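Long-range contacts in hypothetical protein TM0894 (Thermotoga maritima, PDB 1ZTC), which probably works as a metal-dependent hydrolase of the metallo-beta-lactamase superfamily, perhaps an endoribonuclease, and binds two nickel ions in this crystal: residues Met13-Leu18 and Glu164-Val169; Arg46-Pro51 and Asp72-Val77; Pro177-Tyr182 and Ala213-Glu218. All coordinates share one frame; numbering follows the deposited sequence.

Overall arrangement
The three contacts illustrate how chemistry follows position in a two-sheet fold. Contact 2 is core: it pairs neighbouring strands inside the first sheet and joins backbone hydrogen bonds to a mix of aliphatic and polar side chains, one arginine among them. Contact 1 is only partly buried and ties the edge strand of that same sheet to a turn of the second sheet, chiefly through one asparagine amide. Contact 3 lies at the surface, where an arginine at the start of a helix grips the carbonyls of the C-terminal chain. Contact 1 touches both others, Met13 against Ile47 and Ile17 against Pro214, whereas contacts 2 and 3 stand on opposite sides of the chain's centre, about 24 Å between centres.

Contact 1: residues Met13-Leu18 and Glu164-Val169; sequences MELKIL and ENAGRV
Asn165 meets Leu15 much as a neighbouring strand would, but with a side-chain amide in place of a peptide group. Its OD1 accepts a nearly straight bond from Leu15 N (2.9 Å, 171° at the hydrogen), while its ND2 donates to Leu15 O at 2.8 Å, in the carbonyl plane and on a lone pair of that oxygen. Two bonds to one residue fix the rotation of the amide. The first torsion, which sets CG between the backbone N and the carbonyl carbon (chi1 63°), turns the amide toward the strand. A third hydrogen bond is made by backbone alone: Glu164 N donates to Met13 O at 2.9 Å.

Among the charged groups, the Glu14 chain bends at chi2 and lays its carboxylate against the Asn165 amide, the two flat groups being stacked with OE1 of Glu14 3.6 Å from CG of Asn165. Its other oxygen, OE2, lies 2.5 Å from OE1 of Glu164, and the carboxylate planes are strongly turned against each other. Such closeness of like charges would be expected to raise the proton affinity of the pair.

The apolar share belongs to Leu15, whose CD2 rests 3.9 Å from CB of Ala166 and meets CG2 of Val169 tip to tip at 4.1 Å. Thr163 and Leu40 border the same leucine.

Strand 13-19 is the edge of one sheet, and residues 164-168 link antiparallel strands 157-163 and 169-171 of the other, Val169 starting the second; this junction of two facing sheets belongs to the alpha-beta/beta-alpha sandwich of the metallo-beta-lactamase superfamily.

Contact 2: residues Arg46-Pro51 and Asp72-Val77; sequences RIIIDP and DDITDV
Arg46 and Thr75 open the pairing of two parallel strands with a reciprocal grip. Arg46 N donates to Thr75 OG1 at 2.9 Å, and Thr75 N returns a bond of the same length to Arg46 O, which also takes a weak one from Asp76 N. Further along, Ile48 N donates to Asp76 O (2.9 Å, 168° at the hydrogen), setting the parallel register, which continues to Leu78, of a beta-alpha-beta unit whose crossover runs through helix 57-67.

The arginine side chain bends at chi3 (-63°), bringing NE within 2.7 Å of Asp73 O. That oxygen sits at the edge of the guanidinium, somewhat out of its plane. The Asp73 carboxylate itself turns to Ser70 N.

Apolar contacts occupy the face of Ile48 and Val77. In the conformer of Ile48 described here, one of two modelled, the side chain crosses that of Ile74 at about a right angle. CD of Pro51 packs 3.8 Å from CG1 of Val77.

Thr75 OG1 donates a hydrogen bond to Asp76 OD2 at 2.6 Å, while Asp76 OD1 meets Tyr99 OH and the guanidinium of Arg45. With so many donors around it, the buried Asp76 is probably kept as a carboxylate.

Contact 3: residues Pro177-Tyr182 and Ala213-Glu218; sequences PNRLSY and APLKPE
The side chain of Arg179 leaves the helix with CG anti to the carbonyl carbon (chi1 -65°) and then runs extended from CG to NE, a shape that carries the guanidinium out to the backbone of Ala213 and Pro214. Tyr182, one turn later, takes the other course: its CG lies anti to the backbone N (chi1 169°), and the ring is thereby sent along residues 215-218.

The guanidinium is held at its edge by two successive carbonyls. NE donates to Ala213 O at 3.1 Å and NH2 to Pro214 O at 2.9 Å; in both cases the donor stands above the carbonyl plane, not on its lone pairs. One face of the same group is covered by Leu215, with CD1 3.8 Å above the plane and over its centre, while CB of Ala213 comes within 3.4 Å of NH2.

These residues flank the metal site in the chain. Segment 177-182 follows shortly after Asp174, which binds both nickel ions, and segment 213-218 comes just after His211, a ligand of one of them. Asn178 is the N-cap of helix 179-187: its OD1 accepts from Ser181 N at 3.1 Å, and Ser181 OG separately donates to Asn178 O. Asp212 OD2 accepts a hydrogen bond from Arg179 N, so the helix start is also tied to the loop leading out of the site.

The other methyl of Leu215, CD2, approaches the Tyr182 ring obliquely, 3.8 Å from its CD2. At the far end of that ring, OH lies 3.6 Å from CB of Pro217, with CG of Glu218 a little farther off; Leu207 of strand 206-208 touches both Tyr182 and Pro217.

Contact 1: residues Met13-Leu18 and Glu164-Val169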
HETATM    1  N   MSE A  13       1.503  13.564 -32.914  1.00 50.13           N
HETATM    2  CA  MSE A  13       1.467  12.545 -31.890  1.00 48.95           C
HETATM    3  C   MSE A  13       0.924  13.137 -30.587  1.00 48.65           C
HETATM    4  O   MSE A  13       1.435  14.129 -30.090  1.00 49.59           O
HETATM    5  CB  MSE A  13       2.860  11.990 -31.667  1.00 48.48           C
HETATM    6  CG  MSE A  13       2.894  10.922 -30.612  1.00 49.24           C
HETATM    7 SE   MSE A  13       4.574  10.005 -30.588  0.70 50.31          SE
HETATM    8  CE  MSE A  13       4.218   8.806 -31.564  1.00 44.70           C
ATOM      9  N   GLU A  14      -0.124  12.520 -30.052  1.00 47.50           N
ATOM     10  CA  GLU A  14      -0.784  12.973 -28.849  1.00 48.37           C
ATOM     11  C   GLU A  14      -0.416  12.048 -27.701  1.00 47.40           C
ATOM     12  O   GLU A  14      -0.479  10.852 -27.854  1.00 45.26           O
ATOM     13  CB  GLU A  14      -2.299  12.909 -29.014  1.00 48.51           C
ATOM     14  CG  GLU A  14      -2.873  13.984 -29.929  1.00 63.08           C
ATOM     15  CD  GLU A  14      -3.202  15.274 -29.179  1.00 75.15           C
ATOM     16  OE1 GLU A  14      -3.612  15.200 -27.980  1.00 81.05           O
ATOM     17  OE2 GLU A  14      -3.055  16.353 -29.804  1.00 79.82           O
ATOM     18  N   LEU A  15      -0.099  12.633 -26.550  1.00 46.89           N
ATOM     19  CA  LEU A  15       0.272  11.908 -25.354  1.00 47.24           C
ATOM     20  C   LEU A  15      -0.846  11.937 -24.304  1.00 46.45           C
ATOM     21  O   LEU A  15      -1.457  12.978 -24.077  1.00 44.67           O
ATOM     22  CB  LEU A  15       1.498  12.558 -24.747  1.00 45.61           C
ATOM     23  CG  LEU A  15       1.887  12.091 -23.341  1.00 48.29           C
ATOM     24  CD1 LEU A  15       2.531  10.779 -23.415  1.00 51.91           C
ATOM     25  CD2 LEU A  15       2.794  13.071 -22.687  1.00 53.66           C
ATOM     26  N   LYS A  16      -1.101  10.795 -23.684  1.00 47.07           N
ATOM     27  CA  LYS A  16      -1.906  10.726 -22.490  1.00 48.25           C
ATOM     28  C   LYS A  16      -1.184   9.848 -21.472  1.00 46.16           C
ATOM     29  O   LYS A  16      -0.740   8.748 -21.791  1.00 45.11           O
ATOM     30  CB  LYS A  16      -3.286  10.172 -22.793  1.00 47.06           C
ATOM     31  CG  LYS A  16      -4.282  10.360 -21.609  1.00 52.56           C
ATOM     32  CD  LYS A  16      -5.697   9.819 -21.909  1.00 58.49           C
ATOM     33  CE  LYS A  16      -6.729  10.059 -20.766  1.00 62.33           C
ATOM     34  NZ  LYS A  16      -6.735  11.461 -20.226  1.00 70.95           N
ATOM     35  N   ILE A  17      -1.053  10.348 -20.245  1.00 45.24           N
ATOM     36  CA  ILE A  17      -0.530   9.555 -19.152  1.00 45.77           C
ATOM     37  C   ILE A  17      -1.707   8.825 -18.504  1.00 45.51           C
ATOM     38  O   ILE A  17      -2.534   9.434 -17.840  1.00 45.45           O
ATOM     39  CB  ILE A  17       0.257  10.413 -18.146  1.00 45.97           C
ATOM     40  CG1 ILE A  17       1.480  11.035 -18.852  1.00 48.64           C
ATOM     41  CG2 ILE A  17       0.761   9.551 -16.985  1.00 47.27           C
ATOM     42  CD1 ILE A  17       2.140  12.165 -18.088  1.00 49.59           C
ATOM     43  N   LEU A  18      -1.798   7.517 -18.726  1.00 44.29           N
ATOM     44  CA  LEU A  18      -2.924   6.747 -18.239  1.00 44.04           C
ATOM     45  C   LEU A  18      -2.841   6.485 -16.737  1.00 43.99           C
ATOM     46  O   LEU A  18      -3.860   6.437 -16.032  1.00 43.98           O
ATOM     47  CB  LEU A  18      -2.995   5.417 -18.977  1.00 43.74           C
ATOM     48  CG  LEU A  18      -3.093   5.483 -20.491  1.00 44.65           C
ATOM     49  CD1 LEU A  18      -3.433   4.115 -21.024  1.00 45.65           C
ATOM     50  CD2 LEU A  18      -4.128   6.531 -20.954  1.00 42.87           C
ATOM     51  N   GLU A 164       2.445  16.797 -29.781  1.00 47.57           N
ATOM     52  CA  GLU A 164       1.713  18.008 -30.120  1.00 47.65           C
ATOM     53  C   GLU A 164       1.145  18.698 -28.885  1.00 46.59           C
ATOM     54  O   GLU A 164       1.070  19.927 -28.828  1.00 47.41           O
ATOM     55  CB  GLU A 164       0.557  17.637 -31.052  1.00 48.62           C
ATOM     56  CG  GLU A 164      -0.175  18.816 -31.660  1.00 54.17           C
ATOM     57  CD  GLU A 164      -1.528  18.436 -32.295  1.00 63.03           C
ATOM     58  OE1 GLU A 164      -2.162  17.445 -31.821  1.00 72.89           O
ATOM     59  OE2 GLU A 164      -1.944  19.134 -33.271  1.00 71.57           O
ATOM     60  N   ASN A 165       0.722  17.911 -27.905  1.00 43.96           N
ATOM     61  CA  ASN A 165      -0.006  18.450 -26.753  1.00 44.29           C
ATOM     62  C   ASN A 165       0.833  18.668 -25.498  1.00 43.67           C
ATOM     63  O   ASN A 165       0.398  19.351 -24.576  1.00 44.63           O
ATOM     64  CB  ASN A 165      -1.214  17.559 -26.427  1.00 41.78           C
ATOM     65  CG  ASN A 165      -0.809  16.153 -26.012  1.00 44.18           C
ATOM     66  OD1 ASN A 165       0.062  15.514 -26.638  1.00 41.06           O
ATOM     67  ND2 ASN A 165      -1.419  15.665 -24.955  1.00 40.77           N
ATOM     68  N   ALA A 166       2.012  18.066 -25.436  1.00 44.41           N
ATOM     69  CA  ALA A 166       2.880  18.204 -24.268  1.00 44.67           C
ATOM     70  C   ALA A 166       4.319  18.599 -24.604  1.00 44.28           C
ATOM     71  O   ALA A 166       5.189  18.603 -23.730  1.00 44.63           O
ATOM     72  CB  ALA A 166       2.855  16.945 -23.449  1.00 44.65           C
ATOM     73  N   GLY A 167       4.555  18.965 -25.852  1.00 42.70           N
ATOM     74  CA  GLY A 167       5.871  19.333 -26.306  1.00 43.25           C
ATOM     75  C   GLY A 167       6.825  18.135 -26.293  1.00 42.71           C
ATOM     76  O   GLY A 167       6.431  17.019 -26.592  1.00 42.54           O
ATOM     77  N   ARG A 168       8.080  18.412 -25.957  1.00 43.49           N
ATOM     78  CA  ARG A 168       9.160  17.437 -25.975  1.00 45.38           C
ATOM     79  C   ARG A 168       9.201  16.782 -24.602  1.00 43.44           C
ATOM     80  O   ARG A 168       9.415  17.447 -23.592  1.00 42.22           O
ATOM     81  CB  ARG A 168      10.513  18.072 -26.368  1.00 43.96           C
ATOM     82  CG  ARG A 168      11.668  17.099 -26.216  1.00 49.59           C
ATOM     83  CD  ARG A 168      12.937  17.499 -26.943  1.00 47.40           C
ATOM     84  NE  ARG A 168      12.792  17.327 -28.379  1.00 44.25           N
ATOM     85  CZ  ARG A 168      13.790  17.316 -29.248  1.00 42.50           C
ATOM     86  NH1 ARG A 168      13.523  17.146 -30.538  1.00 42.53           N
ATOM     87  NH2 ARG A 168      15.039  17.493 -28.856  1.00 45.95           N
ATOM     88  N   VAL A 169       8.948  15.480 -24.589  1.00 42.73           N
ATOM     89  CA  VAL A 169       8.735  14.720 -23.345  1.00 43.88           C
ATOM     90  C   VAL A 169       9.771  13.623 -23.242  1.00 43.68           C
ATOM     91  O   VAL A 169       9.978  12.863 -24.189  1.00 42.52           O
ATOM     92  CB  VAL A 169       7.309  14.099 -23.300  1.00 44.00           C
ATOM     93  CG1 VAL A 169       7.076  13.346 -22.008  1.00 46.14           C
ATOM     94  CG2 VAL A 169       6.246  15.176 -23.471  1.00 42.67           C
TER

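Contact 2: residues Arg46-Pro51 and Asp72-Val77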
ATOM      1  N   ARG A  46      -1.554   2.973 -32.015  1.00 46.21           N
ATOM      2  CA  ARG A  46      -1.942   3.181 -30.646  1.00 46.11           C
ATOM      3  C   ARG A  46      -0.875   2.504 -29.788  1.00 45.41           C
ATOM      4  O   ARG A  46      -0.757   1.272 -29.746  1.00 43.91           O
ATOM      5  CB  ARG A  46      -3.346   2.639 -30.423  1.00 44.97           C
ATOM      6  CG  ARG A  46      -4.388   3.551 -31.078  1.00 48.92           C
ATOM      7  CD  ARG A  46      -5.767   2.940 -31.125  1.00 54.42           C
ATOM      8  NE  ARG A  46      -5.778   1.724 -31.949  1.00 69.94           N
ATOM      9  CZ  ARG A  46      -5.862   1.678 -33.286  1.00 72.91           C
ATOM     10  NH1 ARG A  46      -5.937   2.798 -34.016  1.00 74.13           N
ATOM     11  NH2 ARG A  46      -5.864   0.493 -33.902  1.00 67.22           N
ATOM     12  N   ILE A  47      -0.087   3.350 -29.128  1.00 44.28           N
ATOM     13  CA  ILE A  47       1.201   2.972 -28.584  1.00 44.46           C
ATOM     14  C   ILE A  47       1.187   3.081 -27.072  1.00 44.44           C
ATOM     15  O   ILE A  47       0.749   4.092 -26.503  1.00 43.79           O
ATOM     16  CB  ILE A  47       2.306   3.904 -29.132  1.00 43.91           C
ATOM     17  CG1 ILE A  47       2.272   3.934 -30.669  1.00 43.40           C
ATOM     18  CG2 ILE A  47       3.676   3.502 -28.597  1.00 44.07           C
ATOM     19  CD1 ILE A  47       2.913   5.163 -31.277  1.00 45.82           C
ATOM     20  N   ILE A  48       1.681   2.039 -26.416  1.00 45.28           N
ATOM     21  CA  ILE A  48       1.905   2.093 -24.968  1.00 45.60           C
ATOM     22  C   ILE A  48       3.388   1.976 -24.646  1.00 45.17           C
ATOM     23  O   ILE A  48       4.074   1.089 -25.140  1.00 42.76           O
ATOM     24  CB  ILE A  48       1.099   0.995 -24.228  1.00 44.49           C
ATOM     25  CG1 ILE A  48      -0.391   1.331 -24.336  0.50 45.68           C
ATOM     26  CG2 ILE A  48       1.541   0.905 -22.744  1.00 44.79           C
ATOM     27  CD1 ILE A  48      -1.336   0.255 -23.900  0.50 45.61           C
ATOM     28  N   ILE A  49       3.869   2.859 -23.778  1.00 45.25           N
ATOM     29  CA  ILE A  49       5.207   2.719 -23.215  1.00 45.50           C
ATOM     30  C   ILE A  49       5.063   2.359 -21.749  1.00 45.61           C
ATOM     31  O   ILE A  49       4.481   3.137 -20.981  1.00 44.63           O
ATOM     32  CB  ILE A  49       6.047   3.994 -23.374  1.00 46.75           C
ATOM     33  CG1 ILE A  49       6.156   4.370 -24.861  1.00 46.38           C
ATOM     34  CG2 ILE A  49       7.438   3.793 -22.814  1.00 44.29           C
ATOM     35  CD1 ILE A  49       6.975   5.653 -25.124  1.00 49.00           C
ATOM     36  N   ASP A  50       5.590   1.180 -21.387  1.00 44.68           N
ATOM     37  CA  ASP A  50       5.500   0.586 -20.046  1.00 44.30           C
ATOM     38  C   ASP A  50       4.038   0.364 -19.652  1.00 45.17           C
ATOM     39  O   ASP A  50       3.445   1.219 -19.006  1.00 46.07           O
ATOM     40  CB  ASP A  50       6.253   1.419 -19.003  1.00 44.51           C
ATOM     41  CG  ASP A  50       7.766   1.245 -19.096  1.00 44.83           C
ATOM     42  OD1 ASP A  50       8.213   0.451 -19.956  1.00 43.66           O
ATOM     43  OD2 ASP A  50       8.502   1.878 -18.309  1.00 46.34           O
ATOM     44  N   PRO A  51       3.465  -0.793 -20.053  1.00 44.21           N
ATOM     45  CA  PRO A  51       2.051  -1.095 -19.790  1.00 45.15           C
ATOM     46  C   PRO A  51       1.664  -1.253 -18.320  1.00 44.29           C
ATOM     47  O   PRO A  51       0.471  -1.204 -17.984  1.00 43.50           O
ATOM     48  CB  PRO A  51       1.807  -2.395 -20.586  1.00 44.82           C
ATOM     49  CG  PRO A  51       3.157  -3.032 -20.669  1.00 46.06           C
ATOM     50  CD  PRO A  51       4.109  -1.868 -20.831  1.00 44.48           C
ATOM     51  N   ASP A  72      -7.212  -4.840 -27.516  1.00 43.14           N
ATOM     52  CA  ASP A  72      -7.018  -5.349 -28.879  1.00 44.46           C
ATOM     53  C   ASP A  72      -6.631  -4.287 -29.891  1.00 43.48           C
ATOM     54  O   ASP A  72      -6.174  -4.613 -30.983  1.00 41.57           O
ATOM     55  CB  ASP A  72      -8.285  -6.038 -29.401  1.00 45.44           C
ATOM     56  CG  ASP A  72      -8.700  -7.222 -28.550  1.00 47.50           C
ATOM     57  OD1 ASP A  72      -7.838  -7.814 -27.873  1.00 50.12           O
ATOM     58  OD2 ASP A  72      -9.899  -7.551 -28.543  1.00 47.63           O
ATOM     59  N   ASP A  73      -6.834  -3.018 -29.535  1.00 44.15           N
ATOM     60  CA  ASP A  73      -6.525  -1.904 -30.439  1.00 44.55           C
ATOM     61  C   ASP A  73      -5.107  -1.407 -30.277  1.00 44.01           C
ATOM     62  O   ASP A  73      -4.651  -0.580 -31.051  1.00 43.96           O
ATOM     63  CB  ASP A  73      -7.488  -0.736 -30.209  1.00 45.75           C
ATOM     64  CG  ASP A  73      -8.963  -1.115 -30.453  1.00 47.07           C
ATOM     65  OD1 ASP A  73      -9.295  -1.758 -31.481  1.00 49.10           O
ATOM     66  OD2 ASP A  73      -9.790  -0.746 -29.604  1.00 46.74           O
ATOM     67  N   ILE A  74      -4.395  -1.890 -29.270  1.00 43.46           N
ATOM     68  CA  ILE A  74      -3.020  -1.468 -29.072  1.00 43.17           C
ATOM     69  C   ILE A  74      -2.133  -2.175 -30.096  1.00 42.79           C
ATOM     70  O   ILE A  74      -2.112  -3.391 -30.147  1.00 40.91           O
ATOM     71  CB  ILE A  74      -2.549  -1.795 -27.639  1.00 41.80           C
ATOM     72  CG1 ILE A  74      -3.442  -1.066 -26.609  1.00 42.03           C
ATOM     73  CG2 ILE A  74      -1.080  -1.467 -27.463  1.00 43.50           C
ATOM     74  CD1 ILE A  74      -3.606   0.438 -26.826  1.00 47.22           C
ATOM     75  N   THR A  75      -1.398  -1.375 -30.867  1.00 42.96           N
ATOM     76  CA  THR A  75      -0.557  -1.820 -31.971  1.00 42.57           C
ATOM     77  C   THR A  75       0.923  -1.959 -31.594  1.00 42.47           C
ATOM     78  O   THR A  75       1.637  -2.724 -32.201  1.00 41.05           O
ATOM     79  CB  THR A  75      -0.662  -0.804 -33.149  1.00 42.95           C
ATOM     80  OG1 THR A  75      -0.268   0.511 -32.699  1.00 42.39           O
ATOM     81  CG2 THR A  75      -2.091  -0.754 -33.668  1.00 41.22           C
ATOM     82  N   ASP A  76       1.387  -1.179 -30.623  1.00 42.58           N
ATOM     83  CA  ASP A  76       2.808  -1.133 -30.294  1.00 43.23           C
ATOM     84  C   ASP A  76       2.989  -0.949 -28.801  1.00 43.89           C
ATOM     85  O   ASP A  76       2.303  -0.128 -28.181  1.00 43.87           O
ATOM     86  CB  ASP A  76       3.517   0.020 -31.023  1.00 44.20           C
ATOM     87  CG  ASP A  76       3.352  -0.039 -32.539  1.00 44.74           C
ATOM     88  OD1 ASP A  76       4.213  -0.643 -33.216  1.00 48.34           O
ATOM     89  OD2 ASP A  76       2.358   0.507 -33.053  1.00 46.24           O
ATOM     90  N   VAL A  77       3.925  -1.702 -28.228  1.00 44.12           N
ATOM     91  CA  VAL A  77       4.241  -1.581 -26.809  1.00 43.43           C
ATOM     92  C   VAL A  77       5.746  -1.565 -26.641  1.00 44.42           C
ATOM     93  O   VAL A  77       6.434  -2.486 -27.103  1.00 43.73           O
ATOM     94  CB  VAL A  77       3.637  -2.741 -25.972  1.00 43.88           C
ATOM     95  CG1 VAL A  77       4.065  -2.642 -24.506  1.00 41.14           C
ATOM     96  CG2 VAL A  77       2.128  -2.721 -26.079  1.00 46.14           C
TER

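Contact 3: residues Pro177-Tyr182 and Ala213-Glu218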
ATOM      1  N   PRO A 177      13.726   7.276 -10.899  1.00 44.44           N
ATOM      2  CA  PRO A 177      12.399   6.697 -10.621  1.00 45.48           C
ATOM      3  C   PRO A 177      11.332   7.698 -10.190  1.00 45.90           C
ATOM      4  O   PRO A 177      10.136   7.482 -10.450  1.00 44.53           O
ATOM      5  CB  PRO A 177      12.686   5.646  -9.541  1.00 43.92           C
ATOM      6  CG  PRO A 177      13.989   5.941  -9.027  1.00 50.81           C
ATOM      7  CD  PRO A 177      14.776   6.714 -10.045  1.00 46.45           C
ATOM      8  N   ASN A 178      11.770   8.797  -9.574  1.00 45.64           N
ATOM      9  CA  ASN A 178      10.869   9.780  -9.052  1.00 46.53           C
ATOM     10  C   ASN A 178      11.520  11.157  -8.990  1.00 45.84           C
ATOM     11  O   ASN A 178      12.671  11.323  -9.349  1.00 45.43           O
ATOM     12  CB  ASN A 178      10.348   9.338  -7.675  1.00 47.71           C
ATOM     13  CG  ASN A 178      11.467   9.058  -6.693  1.00 49.99           C
ATOM     14  OD1 ASN A 178      12.470   9.752  -6.670  1.00 47.65           O
ATOM     15  ND2 ASN A 178      11.306   8.015  -5.900  1.00 48.52           N
ATOM     16  N   ARG A 179      10.755  12.142  -8.562  1.00 45.93           N
ATOM     17  CA  ARG A 179      11.228  13.534  -8.505  1.00 48.28           C
ATOM     18  C   ARG A 179      12.445  13.716  -7.620  1.00 46.38           C
ATOM     19  O   ARG A 179      13.376  14.452  -7.960  1.00 45.00           O
ATOM     20  CB  ARG A 179      10.102  14.436  -7.984  1.00 48.78           C
ATOM     21  CG  ARG A 179       8.901  14.497  -8.935  1.00 52.91           C
ATOM     22  CD  ARG A 179       7.644  15.076  -8.254  1.00 51.30           C
ATOM     23  NE  ARG A 179       6.617  15.318  -9.263  1.00 50.73           N
ATOM     24  CZ  ARG A 179       5.604  16.169  -9.102  1.00 62.65           C
ATOM     25  NH1 ARG A 179       5.474  16.833  -7.968  1.00 62.44           N
ATOM     26  NH2 ARG A 179       4.718  16.365 -10.080  1.00 59.39           N
ATOM     27  N   LEU A 180      12.456  13.050  -6.480  1.00 46.26           N
ATOM     28  CA  LEU A 180      13.620  13.163  -5.583  1.00 48.58           C
ATOM     29  C   LEU A 180      14.904  12.698  -6.261  1.00 46.23           C
ATOM     30  O   LEU A 180      15.965  13.300  -6.073  1.00 44.54           O
ATOM     31  CB  LEU A 180      13.433  12.388  -4.264  1.00 49.89           C
ATOM     32  CG  LEU A 180      12.354  12.866  -3.278  1.00 67.10           C
ATOM     33  CD1 LEU A 180      12.601  12.255  -1.873  1.00 74.86           C
ATOM     34  CD2 LEU A 180      12.234  14.428  -3.177  1.00 70.01           C
ATOM     35  N   SER A 181      14.837  11.640  -7.057  1.00 46.41           N
ATOM     36  CA  SER A 181      16.069  11.167  -7.705  1.00 47.66           C
ATOM     37  C   SER A 181      16.539  12.180  -8.716  1.00 46.65           C
ATOM     38  O   SER A 181      17.736  12.397  -8.903  1.00 46.39           O
ATOM     39  CB  SER A 181      15.882   9.800  -8.360  1.00 51.41           C
ATOM     40  OG  SER A 181      14.836   9.844  -9.285  1.00 59.64           O
ATOM     41  N   TYR A 182      15.592  12.835  -9.378  1.00 47.23           N
ATOM     42  CA  TYR A 182      15.936  13.895 -10.299  1.00 46.77           C
ATOM     43  C   TYR A 182      16.555  15.085  -9.570  1.00 46.08           C
ATOM     44  O   TYR A 182      17.530  15.662 -10.019  1.00 46.59           O
ATOM     45  CB  TYR A 182      14.698  14.318 -11.102  1.00 47.68           C
ATOM     46  CG  TYR A 182      14.882  15.593 -11.906  1.00 46.90           C
ATOM     47  CD1 TYR A 182      15.716  15.621 -13.013  1.00 51.87           C
ATOM     48  CD2 TYR A 182      14.217  16.765 -11.554  1.00 47.76           C
ATOM     49  CE1 TYR A 182      15.896  16.762 -13.742  1.00 49.57           C
ATOM     50  CE2 TYR A 182      14.371  17.923 -12.297  1.00 50.00           C
ATOM     51  CZ  TYR A 182      15.220  17.916 -13.391  1.00 50.74           C
ATOM     52  OH  TYR A 182      15.385  19.057 -14.126  1.00 52.43           O
ATOM     53  N   ALA A 213       4.569  11.423 -10.237  1.00 45.13           N
ATOM     54  CA  ALA A 213       3.921  12.347 -11.139  1.00 45.51           C
ATOM     55  C   ALA A 213       5.012  13.067 -11.968  1.00 45.68           C
ATOM     56  O   ALA A 213       6.125  13.261 -11.491  1.00 45.46           O
ATOM     57  CB  ALA A 213       3.090  13.359 -10.343  1.00 44.88           C
ATOM     58  N   PRO A 214       4.687  13.463 -13.201  1.00 47.38           N
ATOM     59  CA  PRO A 214       5.718  14.092 -14.058  1.00 46.74           C
ATOM     60  C   PRO A 214       6.052  15.494 -13.633  1.00 46.32           C
ATOM     61  O   PRO A 214       5.339  16.089 -12.856  1.00 45.00           O
ATOM     62  CB  PRO A 214       5.086  14.088 -15.449  1.00 49.49           C
ATOM     63  CG  PRO A 214       3.613  14.073 -15.194  1.00 49.92           C
ATOM     64  CD  PRO A 214       3.383  13.363 -13.881  1.00 46.58           C
ATOM     65  N   LEU A 215       7.135  16.031 -14.168  1.00 46.96           N
ATOM     66  CA  LEU A 215       7.624  17.314 -13.735  1.00 48.83           C
ATOM     67  C   LEU A 215       8.123  18.143 -14.924  1.00 46.91           C
ATOM     68  O   LEU A 215       8.779  17.632 -15.802  1.00 46.30           O
ATOM     69  CB  LEU A 215       8.760  17.046 -12.750  1.00 48.70           C
ATOM     70  CG  LEU A 215       9.215  18.144 -11.823  1.00 55.18           C
ATOM     71  CD1 LEU A 215       8.142  18.491 -10.790  1.00 58.44           C
ATOM     72  CD2 LEU A 215      10.512  17.671 -11.157  1.00 54.74           C
ATOM     73  N   LYS A 216       7.779  19.414 -14.953  1.00 48.37           N
ATOM     74  CA  LYS A 216       8.453  20.367 -15.834  1.00 51.57           C
ATOM     75  C   LYS A 216       9.849  20.570 -15.310  1.00 50.99           C
ATOM     76  O   LYS A 216      10.014  20.960 -14.167  1.00 51.89           O
ATOM     77  CB  LYS A 216       7.821  21.725 -15.771  1.00 50.71           C
ATOM     78  CG  LYS A 216       6.525  21.864 -16.452  1.00 58.80           C
ATOM     79  CD  LYS A 216       6.239  23.370 -16.593  1.00 64.07           C
ATOM     80  CE  LYS A 216       4.750  23.644 -16.748  1.00 71.86           C
ATOM     81  NZ  LYS A 216       4.405  25.084 -16.489  1.00 70.47           N
ATOM     82  N   PRO A 217      10.868  20.341 -16.139  1.00 52.77           N
ATOM     83  CA  PRO A 217      12.210  20.600 -15.638  1.00 56.38           C
ATOM     84  C   PRO A 217      12.545  22.041 -15.263  1.00 58.38           C
ATOM     85  O   PRO A 217      11.871  22.985 -15.673  1.00 56.36           O
ATOM     86  CB  PRO A 217      13.122  20.128 -16.779  1.00 56.58           C
ATOM     87  CG  PRO A 217      12.287  20.069 -17.948  1.00 56.22           C
ATOM     88  CD  PRO A 217      10.878  19.847 -17.519  1.00 52.71           C
ATOM     89  N   GLU A 218      13.578  22.111 -14.421  1.00 65.21           N
ATOM     90  CA  GLU A 218      14.263  23.345 -14.016  1.00 72.86           C
ATOM     91  C   GLU A 218      14.860  24.020 -15.248  1.00 71.83           C
ATOM     92  O   GLU A 218      15.391  23.341 -16.124  1.00 70.33           O
ATOM     93  CB  GLU A 218      15.416  23.015 -13.034  1.00 74.93           C
ATOM     94  CG  GLU A 218      15.024  22.240 -11.756  1.00 82.17           C
ATOM     95  CD  GLU A 218      13.997  22.974 -10.875  1.00 91.78           C
ATOM     96  OE1 GLU A 218      14.236  24.161 -10.539  1.00 94.82           O
ATOM     97  OE2 GLU A 218      12.966  22.349 -10.511  1.00 93.78           O
TER